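PDB 5HSX: putative alpha-ketoglutarate-dependent taurine dioxygenase from Burkholderia xenovorans, which probably acts as an iron- and 2-oxoglutarate-dependent dioxygenase of the TauD/TfdA family, using molecular oxygen to oxidise an organic substrate. Local coordinates for residues A128-P133 with L200-P205; G172-H177 with Q305-E310; L206-P211 with D296-P301. All coordinates share one frame; numbering follows the deposited sequence. Where two conformers were deposited one is given.

Interaction 1 of 3, residues A128-P133 with L200-P205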
loop_
_atom_site.group_PDB
_atom_site.type_symbol
_atom_site.label_atom_id
_atom_site.label_comp_id
_atom_site.label_asym_id
_atom_site.label_seq_id
_atom_site.Cartn_x
_atom_site.Cartn_y
_atom_site.Cartn_z
ATOM N N ALA B 128 -12.138 10.613 -18.129
ATOM C CA ALA B 128 -13.267 10.570 -19.050
ATOM C C ALA B 128 -13.338 11.807 -19.940
ATOM O O ALA B 128 -14.126 11.818 -20.888
ATOM C CB ALA B 128 -14.577 10.404 -18.278
ATOM N N ALA B 129 -12.549 12.838 -19.655
ATOM C CA ALA B 129 -12.515 14.049 -20.467
ATOM C C ALA B 129 -11.387 13.971 -21.492
ATOM O O ALA B 129 -10.408 13.243 -21.313
ATOM C CB ALA B 129 -12.325 15.279 -19.584
ATOM N N VAL B 130 -11.513 14.767 -22.560
ATOM C CA VAL B 130 -10.506 14.717 -23.620
ATOM C C VAL B 130 -9.212 15.398 -23.180
ATOM O O VAL B 130 -8.126 15.037 -23.652
ATOM C CB VAL B 130 -11.048 15.335 -24.926
ATOM C CG1 VAL B 130 -11.191 16.838 -24.792
ATOM C CG2 VAL B 130 -10.136 14.971 -26.101
ATOM N N ASN B 131 -9.293 16.371 -22.267
ATOM C CA ASN B 131 -8.121 17.061 -21.722
ATOM C C ASN B 131 -8.121 16.931 -20.198
ATOM O O ASN B 131 -8.504 17.870 -19.482
ATOM C CB ASN B 131 -8.104 18.525 -22.157
ATOM C CG ASN B 131 -9.374 19.262 -21.770
ATOM O OD1 ASN B 131 -10.465 18.688 -21.764
ATOM N ND2 ASN B 131 -9.230 20.524 -21.404
ATOM N N PRO B 132 -7.685 15.791 -19.665
ATOM C CA PRO B 132 -7.652 15.634 -18.210
ATOM C C PRO B 132 -6.679 16.611 -17.583
ATOM O O PRO B 132 -5.682 17.014 -18.214
ATOM C CB PRO B 132 -7.192 14.178 -18.022
ATOM C CG PRO B 132 -7.530 13.500 -19.341
ATOM C CD PRO B 132 -7.257 14.564 -20.367
ATOM N N PRO B 133 -6.922 17.026 -16.337
ATOM C CA PRO B 133 -5.990 17.954 -15.681
ATOM C C PRO B 133 -4.620 17.309 -15.529
ATOM O O PRO B 133 -4.506 16.116 -15.241
ATOM C CB PRO B 133 -6.643 18.215 -14.315
ATOM C CG PRO B 133 -7.522 17.019 -14.086
ATOM C CD PRO B 133 -8.047 16.662 -15.455
ATOM N N LEU B 200 -19.696 11.674 -19.856
ATOM C CA LEU B 200 -18.447 11.909 -20.569
ATOM C C LEU B 200 -17.944 10.600 -21.158
ATOM O O LEU B 200 -17.897 9.581 -20.459
ATOM C CB LEU B 200 -17.378 12.491 -19.640
ATOM C CG LEU B 200 -17.490 13.928 -19.139
ATOM C CD1 LEU B 200 -16.427 14.164 -18.081
ATOM C CD2 LEU B 200 -17.325 14.909 -20.287
ATOM N N VAL B 201 -17.572 10.628 -22.438
ATOM C CA VAL B 201 -16.972 9.478 -23.110
ATOM C C VAL B 201 -15.826 9.984 -23.975
ATOM O O VAL B 201 -16.025 10.862 -24.823
ATOM C CB VAL B 201 -17.987 8.698 -23.976
ATOM C CG1 VAL B 201 -17.325 7.449 -24.573
ATOM C CG2 VAL B 201 -19.234 8.325 -23.179
ATOM N N THR B 202 -14.634 9.421 -23.775
ATOM C CA THR B 202 -13.437 9.840 -24.490
ATOM C C THR B 202 -12.610 8.619 -24.859
ATOM O O THR B 202 -12.508 7.667 -24.078
ATOM C CB THR B 202 -12.592 10.810 -23.645
ATOM O OG1 THR B 202 -13.346 12.006 -23.408
ATOM C CG2 THR B 202 -11.279 11.173 -24.352
ATOM N N GLU B 203 -12.028 8.649 -26.054
ATOM C CA GLU B 203 -11.067 7.643 -26.480
ATOM C C GLU B 203 -9.660 8.178 -26.229
ATOM O O GLU B 203 -9.282 9.212 -26.785
ATOM C CB GLU B 203 -11.252 7.288 -27.959
ATOM C CG GLU B 203 -10.296 6.178 -28.421
ATOM C CD GLU B 203 -10.401 5.909 -29.918
ATOM O OE1 GLU B 203 -11.500 5.549 -30.391
ATOM O OE2 GLU B 203 -9.382 6.067 -30.611
ATOM N N HIS B 204 -8.891 7.470 -25.401
ATOM C CA HIS B 204 -7.514 7.822 -25.062
ATOM C C HIS B 204 -6.551 6.754 -25.555
ATOM O O HIS B 204 -6.936 5.585 -25.690
ATOM C CB HIS B 204 -7.331 7.958 -23.541
ATOM C CG HIS B 204 -7.889 9.218 -22.967
ATOM N ND1 HIS B 204 -7.459 10.470 -23.350
ATOM C CD2 HIS B 204 -8.826 9.416 -22.007
ATOM C CE1 HIS B 204 -8.117 11.389 -22.659
ATOM N NE2 HIS B 204 -8.947 10.774 -21.831
ATOM N N PRO B 205 -5.286 7.106 -25.797
ATOM C CA PRO B 205 -4.270 6.065 -25.980
ATOM C C PRO B 205 -4.118 5.265 -24.700
ATOM O O PRO B 205 -4.240 5.801 -23.595
ATOM C CB PRO B 205 -2.998 6.860 -26.293
ATOM C CG PRO B 205 -3.206 8.155 -25.559
ATOM C CD PRO B 205 -4.682 8.452 -25.708
#

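Interaction 2 of 3, residues G172-H177 with Q305-E310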
loop_
_atom_site.group_PDB
_atom_site.type_symbol
_atom_site.label_atom_id
_atom_site.label_comp_id
_atom_site.label_asym_id
_atom_site.label_seq_id
_atom_site.Cartn_x
_atom_site.Cartn_y
_atom_site.Cartn_z
ATOM N N GLY B 172 -0.016 0.402 -29.397
ATOM C CA GLY B 172 -0.955 0.602 -30.483
ATOM C C GLY B 172 -2.419 0.599 -30.100
ATOM O O GLY B 172 -3.271 0.743 -30.984
ATOM N N LEU B 173 -2.748 0.453 -28.820
ATOM C CA LEU B 173 -4.132 0.294 -28.390
ATOM C C LEU B 173 -4.728 1.608 -27.905
ATOM O O LEU B 173 -4.021 2.487 -27.406
ATOM C CB LEU B 173 -4.226 -0.747 -27.271
ATOM C CG LEU B 173 -3.775 -2.160 -27.661
ATOM C CD1 LEU B 173 -3.911 -3.112 -26.479
ATOM C CD2 LEU B 173 -4.575 -2.665 -28.856
ATOM N N ARG B 174 -6.050 1.724 -28.066
ATOM C CA ARG B 174 -6.844 2.846 -27.590
ATOM C C ARG B 174 -7.913 2.336 -26.631
ATOM O O ARG B 174 -8.348 1.181 -26.726
ATOM C CB ARG B 174 -7.518 3.575 -28.749
ATOM C CG ARG B 174 -6.583 3.842 -29.911
ATOM C CD ARG B 174 -5.814 5.114 -29.689
ATOM N NE ARG B 174 -6.666 6.285 -29.887
ATOM C CZ ARG B 174 -6.252 7.540 -29.742
ATOM N NH1 ARG B 174 -4.996 7.792 -29.395
ATOM N NH2 ARG B 174 -7.101 8.542 -29.939
ATOM N N GLY B 175 -8.337 3.204 -25.715
ATOM C CA GLY B 175 -9.294 2.823 -24.694
ATOM C C GLY B 175 -10.388 3.859 -24.529
ATOM O O GLY B 175 -10.161 5.062 -24.662
ATOM N N ILE B 176 -11.590 3.373 -24.221
ATOM C CA ILE B 176 -12.739 4.237 -23.976
ATOM C C ILE B 176 -12.852 4.488 -22.477
ATOM O O ILE B 176 -12.998 3.542 -21.697
ATOM C CB ILE B 176 -14.032 3.614 -24.522
ATOM C CG1 ILE B 176 -13.895 3.301 -26.017
ATOM C CG2 ILE B 176 -15.231 4.534 -24.217
ATOM C CD1 ILE B 176 -13.638 4.526 -26.901
ATOM N N HIS B 177 -12.813 5.759 -22.081
ATOM C CA HIS B 177 -13.024 6.171 -20.696
ATOM C C HIS B 177 -14.400 6.812 -20.567
ATOM O O HIS B 177 -14.789 7.633 -21.407
ATOM C CB HIS B 177 -11.955 7.171 -20.240
ATOM C CG HIS B 177 -10.546 6.651 -20.312
ATOM N ND1 HIS B 177 -9.686 6.696 -19.235
ATOM C CD2 HIS B 177 -9.845 6.091 -21.328
ATOM C CE1 HIS B 177 -8.520 6.178 -19.580
ATOM N NE2 HIS B 177 -8.588 5.809 -20.849
ATOM N N GLN B 305 -3.869 11.907 -31.184
ATOM C CA GLN B 305 -4.476 12.547 -30.023
ATOM C C GLN B 305 -5.731 11.809 -29.594
ATOM O O GLN B 305 -6.397 11.156 -30.402
ATOM C CB GLN B 305 -4.884 13.986 -30.342
ATOM C CG GLN B 305 -3.779 14.984 -30.416
ATOM C CD GLN B 305 -4.324 16.368 -30.716
ATOM O OE1 GLN B 305 -4.997 16.575 -31.727
ATOM N NE2 GLN B 305 -4.059 17.312 -29.830
ATOM N N SER B 306 -6.069 11.963 -28.309
ATOM C CA SER B 306 -7.354 11.542 -27.770
ATOM C C SER B 306 -8.505 12.217 -28.520
ATOM O O SER B 306 -8.354 13.288 -29.117
ATOM C CB SER B 306 -7.433 11.881 -26.277
ATOM O OG SER B 306 -6.331 11.321 -25.576
ATOM N N VAL B 307 -9.671 11.573 -28.490
ATOM C CA VAL B 307 -10.844 12.027 -29.226
ATOM C C VAL B 307 -12.036 12.039 -28.282
ATOM O O VAL B 307 -12.362 11.014 -27.680
ATOM C CB VAL B 307 -11.148 11.132 -30.444
ATOM C CG1 VAL B 307 -12.396 11.633 -31.176
ATOM C CG2 VAL B 307 -9.961 11.082 -31.379
ATOM N N ALA B 308 -12.697 13.191 -28.172
ATOM C CA ALA B 308 -13.951 13.255 -27.437
ATOM C C ALA B 308 -15.054 12.550 -28.217
ATOM O O ALA B 308 -15.213 12.767 -29.422
ATOM C CB ALA B 308 -14.342 14.708 -27.178
ATOM N N ILE B 309 -15.828 11.720 -27.527
ATOM C CA ILE B 309 -16.966 11.023 -28.114
ATOM C C ILE B 309 -18.290 11.604 -27.623
ATOM O O ILE B 309 -19.194 11.875 -28.419
ATOM C CB ILE B 309 -16.886 9.506 -27.832
ATOM C CG1 ILE B 309 -15.584 8.937 -28.401
ATOM C CG2 ILE B 309 -18.107 8.790 -28.394
ATOM C CD1 ILE B 309 -15.333 7.531 -27.988
ATOM N N GLU B 310 -18.420 11.810 -26.314
ATOM C CA GLU B 310 -19.604 12.419 -25.721
ATOM C C GLU B 310 -19.189 13.294 -24.550
ATOM O O GLU B 310 -18.150 13.067 -23.926
ATOM C CB GLU B 310 -20.609 11.378 -25.213
ATOM C CG GLU B 310 -21.399 10.660 -26.277
ATOM C CD GLU B 310 -22.558 9.885 -25.680
ATOM O OE1 GLU B 310 -23.211 10.414 -24.753
ATOM O OE2 GLU B 310 -22.803 8.743 -26.125
#

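Interaction 3 of 3, residues L206-P211 with D296-P301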
loop_
_atom_site.group_PDB
_atom_site.type_symbol
_atom_site.label_atom_id
_atom_site.label_comp_id
_atom_site.label_asym_id
_atom_site.label_seq_id
_atom_site.Cartn_x
_atom_site.Cartn_y
_atom_site.Cartn_z
ATOM N N LEU B 206 -3.862 3.966 -24.847
ATOM C CA LEU B 206 -3.525 3.197 -23.657
ATOM C C LEU B 206 -2.133 3.546 -23.146
ATOM O O LEU B 206 -1.847 3.329 -21.968
ATOM C CB LEU B 206 -3.610 1.693 -23.947
ATOM C CG LEU B 206 -4.613 0.874 -23.149
ATOM C CD1 LEU B 206 -6.020 1.430 -23.326
ATOM C CD2 LEU B 206 -4.526 -0.588 -23.595
ATOM N N VAL B 207 -1.265 4.072 -24.010
ATOM C CA VAL B 207 0.065 4.520 -23.628
ATOM C C VAL B 207 0.149 6.017 -23.904
ATOM O O VAL B 207 0.040 6.449 -25.061
ATOM C CB VAL B 207 1.161 3.758 -24.389
ATOM C CG1 VAL B 207 2.533 4.280 -24.008
ATOM C CG2 VAL B 207 1.044 2.261 -24.116
ATOM N N ARG B 208 0.319 6.813 -22.848
ATOM C CA ARG B 208 0.373 8.264 -22.997
ATOM C C ARG B 208 1.819 8.739 -22.978
ATOM O O ARG B 208 2.551 8.477 -22.016
ATOM C CB ARG B 208 -0.412 8.982 -21.895
ATOM C CG ARG B 208 -0.324 10.501 -22.083
ATOM C CD ARG B 208 -1.148 11.326 -21.071
ATOM N NE ARG B 208 -1.047 12.738 -21.458
ATOM C CZ ARG B 208 -1.697 13.748 -20.879
ATOM N NH1 ARG B 208 -2.522 13.517 -19.864
ATOM N NH2 ARG B 208 -1.513 14.989 -21.320
ATOM N N VAL B 209 2.212 9.472 -24.018
ATOM C CA VAL B 209 3.561 10.025 -24.083
ATOM C C VAL B 209 3.612 11.332 -23.301
ATOM O O VAL B 209 2.943 12.308 -23.656
ATOM C CB VAL B 209 4.000 10.234 -25.536
ATOM C CG1 VAL B 209 5.396 10.807 -25.556
ATOM C CG2 VAL B 209 3.931 8.903 -26.281
ATOM N N HIS B 210 4.440 11.365 -22.263
ATOM C CA HIS B 210 4.478 12.521 -21.369
ATOM C C HIS B 210 4.975 13.757 -22.117
ATOM O O HIS B 210 6.050 13.719 -22.733
ATOM C CB HIS B 210 5.371 12.215 -20.164
ATOM C CG HIS B 210 5.217 13.182 -19.034
ATOM N ND1 HIS B 210 5.641 14.489 -19.108
ATOM C CD2 HIS B 210 4.693 13.023 -17.791
ATOM C CE1 HIS B 210 5.375 15.100 -17.967
ATOM N NE2 HIS B 210 4.809 14.230 -17.146
ATOM N N PRO B 211 4.232 14.870 -22.092
ATOM C CA PRO B 211 4.612 16.019 -22.936
ATOM C C PRO B 211 5.841 16.787 -22.462
ATOM O O PRO B 211 6.377 17.584 -23.244
ATOM C CB PRO B 211 3.362 16.912 -22.908
ATOM C CG PRO B 211 2.658 16.543 -21.668
ATOM C CD PRO B 211 2.928 15.070 -21.433
ATOM N N ASP B 296 -3.404 19.280 -21.268
ATOM C CA ASP B 296 -3.555 19.228 -22.715
ATOM C C ASP B 296 -4.166 17.890 -23.137
ATOM O O ASP B 296 -4.409 17.000 -22.320
ATOM C CB ASP B 296 -2.203 19.458 -23.387
ATOM C CG ASP B 296 -1.814 20.927 -23.427
ATOM O OD1 ASP B 296 -2.692 21.767 -23.726
ATOM O OD2 ASP B 296 -0.636 21.244 -23.158
ATOM N N VAL B 297 -4.419 17.748 -24.432
ATOM C CA VAL B 297 -4.975 16.499 -24.965
ATOM C C VAL B 297 -3.868 15.447 -25.008
ATOM O O VAL B 297 -2.783 15.725 -25.547
ATOM C CB VAL B 297 -5.569 16.738 -26.354
ATOM C CG1 VAL B 297 -6.062 15.432 -26.975
ATOM C CG2 VAL B 297 -6.701 17.763 -26.280
ATOM N N PRO B 298 -4.081 14.253 -24.450
ATOM C CA PRO B 298 -3.039 13.214 -24.501
ATOM C C PRO B 298 -2.714 12.792 -25.928
ATOM O O PRO B 298 -3.528 12.916 -26.847
ATOM C CB PRO B 298 -3.659 12.049 -23.717
ATOM C CG PRO B 298 -4.646 12.713 -22.786
ATOM C CD PRO B 298 -5.218 13.848 -23.601
ATOM N N VAL B 299 -1.498 12.269 -26.100
ATOM C CA VAL B 299 -1.013 11.740 -27.368
ATOM C C VAL B 299 -0.393 10.374 -27.114
ATOM O O VAL B 299 0.318 10.194 -26.117
ATOM C CB VAL B 299 0.027 12.683 -28.007
ATOM C CG1 VAL B 299 0.420 12.170 -29.355
ATOM C CG2 VAL B 299 -0.511 14.106 -28.086
ATOM N N GLY B 300 -0.643 9.421 -28.014
ATOM C CA GLY B 300 -0.038 8.106 -27.920
ATOM C C GLY B 300 1.277 8.026 -28.676
ATOM O O GLY B 300 1.730 9.002 -29.303
ATOM N N PRO B 301 1.925 6.857 -28.631
ATOM C CA PRO B 301 3.229 6.720 -29.291
ATOM C C PRO B 301 3.188 6.995 -30.782
ATOM O O PRO B 301 4.190 7.471 -31.334
ATOM C CB PRO B 301 3.612 5.263 -29.000
ATOM C CG PRO B 301 2.958 4.993 -27.687
ATOM C CD PRO B 301 1.619 5.690 -27.773
HETATM O O HOH W 1 0.349 13.168 -23.952
HETATM O O HOH W 2 -0.427 15.776 -24.204
HETATM O O HOH W 3 -3.846 16.038 -19.732
#

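Interaction 1 of 3, residues A128-P133 with L200-P205
Ala128 sets its methyl against the first residue of strand 200-205, CB lying 3.7 Å from Leu200 CB. Its carbonyl oxygen is taken by Thr202, whose OG1 donates a short hydrogen bond of 2.6 Å to Ala128 O from well above the carbonyl plane. A first torsion of -63° places the hydroxyl anti to the carbonyl carbon and leaves CG2 to reach further along the loop. Next, Ala129 O lies at the edge of the His204 ring and receives a weak hydrogen bond of 2.9 Å from His204 NE2, bent to 128° at the hydrogen. NE2 also makes a weak bond to Thr127 O, while ND1 is held by Ser306 OG, and this pairing on both nitrogens should fix the ring's rotation. Thr202 CG2 sits over one ring face, offset toward the rim, and the same methyl meets Val130 CA at 3.7 Å. Finally Pro132 approaches the imidazole from the direction opposite to the histidine side chain, its CG 4.0 Å from His204 NE2. Leu200, Thr202 and His204 thus grip the buried loop that follows His123 and Asp125, which with His273 bind a sodium ion here and match the HxD...H metal triad of cupin-type TauD/TfdA dioxygenases.

Interaction 2 of 3, residues G172-H177 with Q305-E310
Arg174 and Ile176 on one strand reach Gln305 and Ile309 on another without their backbones pairing: strands 174-179 and 307-310 both flank strand 200-209 in an antiparallel sheet, and their side chains meet across it. The CA atoms of Arg174 and Ser306 accordingly remain 8.7 Å apart.

Arg174 buries the most surface. Its chain is bent at chi2 (-85°) and chi3 (-74°), which folds the guanidinium toward the start of segment 305-310. Arg174 NH2 donates a hydrogen bond of 2.7 Å to Gln305 O, with an angle of 155° at the hydrogen. The acceptor lies close to the guanidinium plane, whereas relative to the carbonyl the donor stands well above the peptide plane. NH1 bonds to Thr304 O and NE forms a salt bridge with Glu203 of the intervening strand. With all three nitrogens engaged, the group is held in both position and rotation, and its charge is probably balanced by the carboxylate. Val307 adds an apolar neighbour at the guanidinium edge, CG2 lying 4.1 Å from Arg174 NH2.

At the other end of the contact two isoleucines bridge the central strand over Val201, which both of them touch. Ile309 and Glu310 together face Val201 in a classic beta bulge, an irregularity close to the end of strand 307-310. Ile309 is exposed and Ile176 partly so, which makes this a small apolar patch on the protein surface. The two side chains cross at about a right angle and touch through their terminal methyls, Ile176 CD1 lying 3.6 Å from Ile309 CD1.

Interaction 3 of 3, residues L206-P211 with D296-P301
Arg208 lays its side chain over Pro298, with CG anti to the backbone N (chi1 180°) and the chain extended as far as NE. This brings one guanidinium face over the CB-CG side of the proline ring, Pro298 CG standing 3.6 Å from the guanidinium plane and over its centre. Two waters lie in plane at the guanidinium edge: one accepts from NE and from Val299 N and donates to Val209 O of the arginine's own strand, the other connects NH1 to Asp296 O. A third, on a longer bond from NH2, reaches Val297 O. NH1 has a further, weak bond to Tyr219 OH. Here the end of strand 200-209, a member of an antiparallel sheet, is covered by the irregular loop leading to strand 307-310, and a single direct backbone hydrogen bond joins them, Val209 N to Val299 O at 2.9 Å and nearly linear. One residue on, Gly300 CA makes a C-H...O contact of 3.3 Å with Val207 O, a buried carbonyl that has no conventional hydrogen-bond partner. Both valines pack against Pro301. Val207 crosses it at about a right angle, with CG1 3.8 Å from Pro301 CG, and Val209 directs CG2, anti to its own carbonyl carbon, at the Gly300-Pro301 peptide, 3.7 Å from Pro301 N.

In the fold
Strand 200-209 is common ground for all three: interactions 1 and 3 use its earlier and later parts, and interaction 2 spans it from the strands on either side. Interaction 1 is the buried one, where a threonine hydroxyl and a histidine ring bond to loop carbonyls; interaction 2 lies at the surface and combines a charged group with exposed aliphatic methyls; interaction 3 is intermediate, partly buried and rich in water. A probable backbone hydrogen bond between His204 O and Gly175 N ties the first two together, and Pro298, which meets Arg208 in interaction 3, also packs against the His204 ring and Val130. Backbone bonding of Pro298 with Ser306 joins interactions 2 and 3.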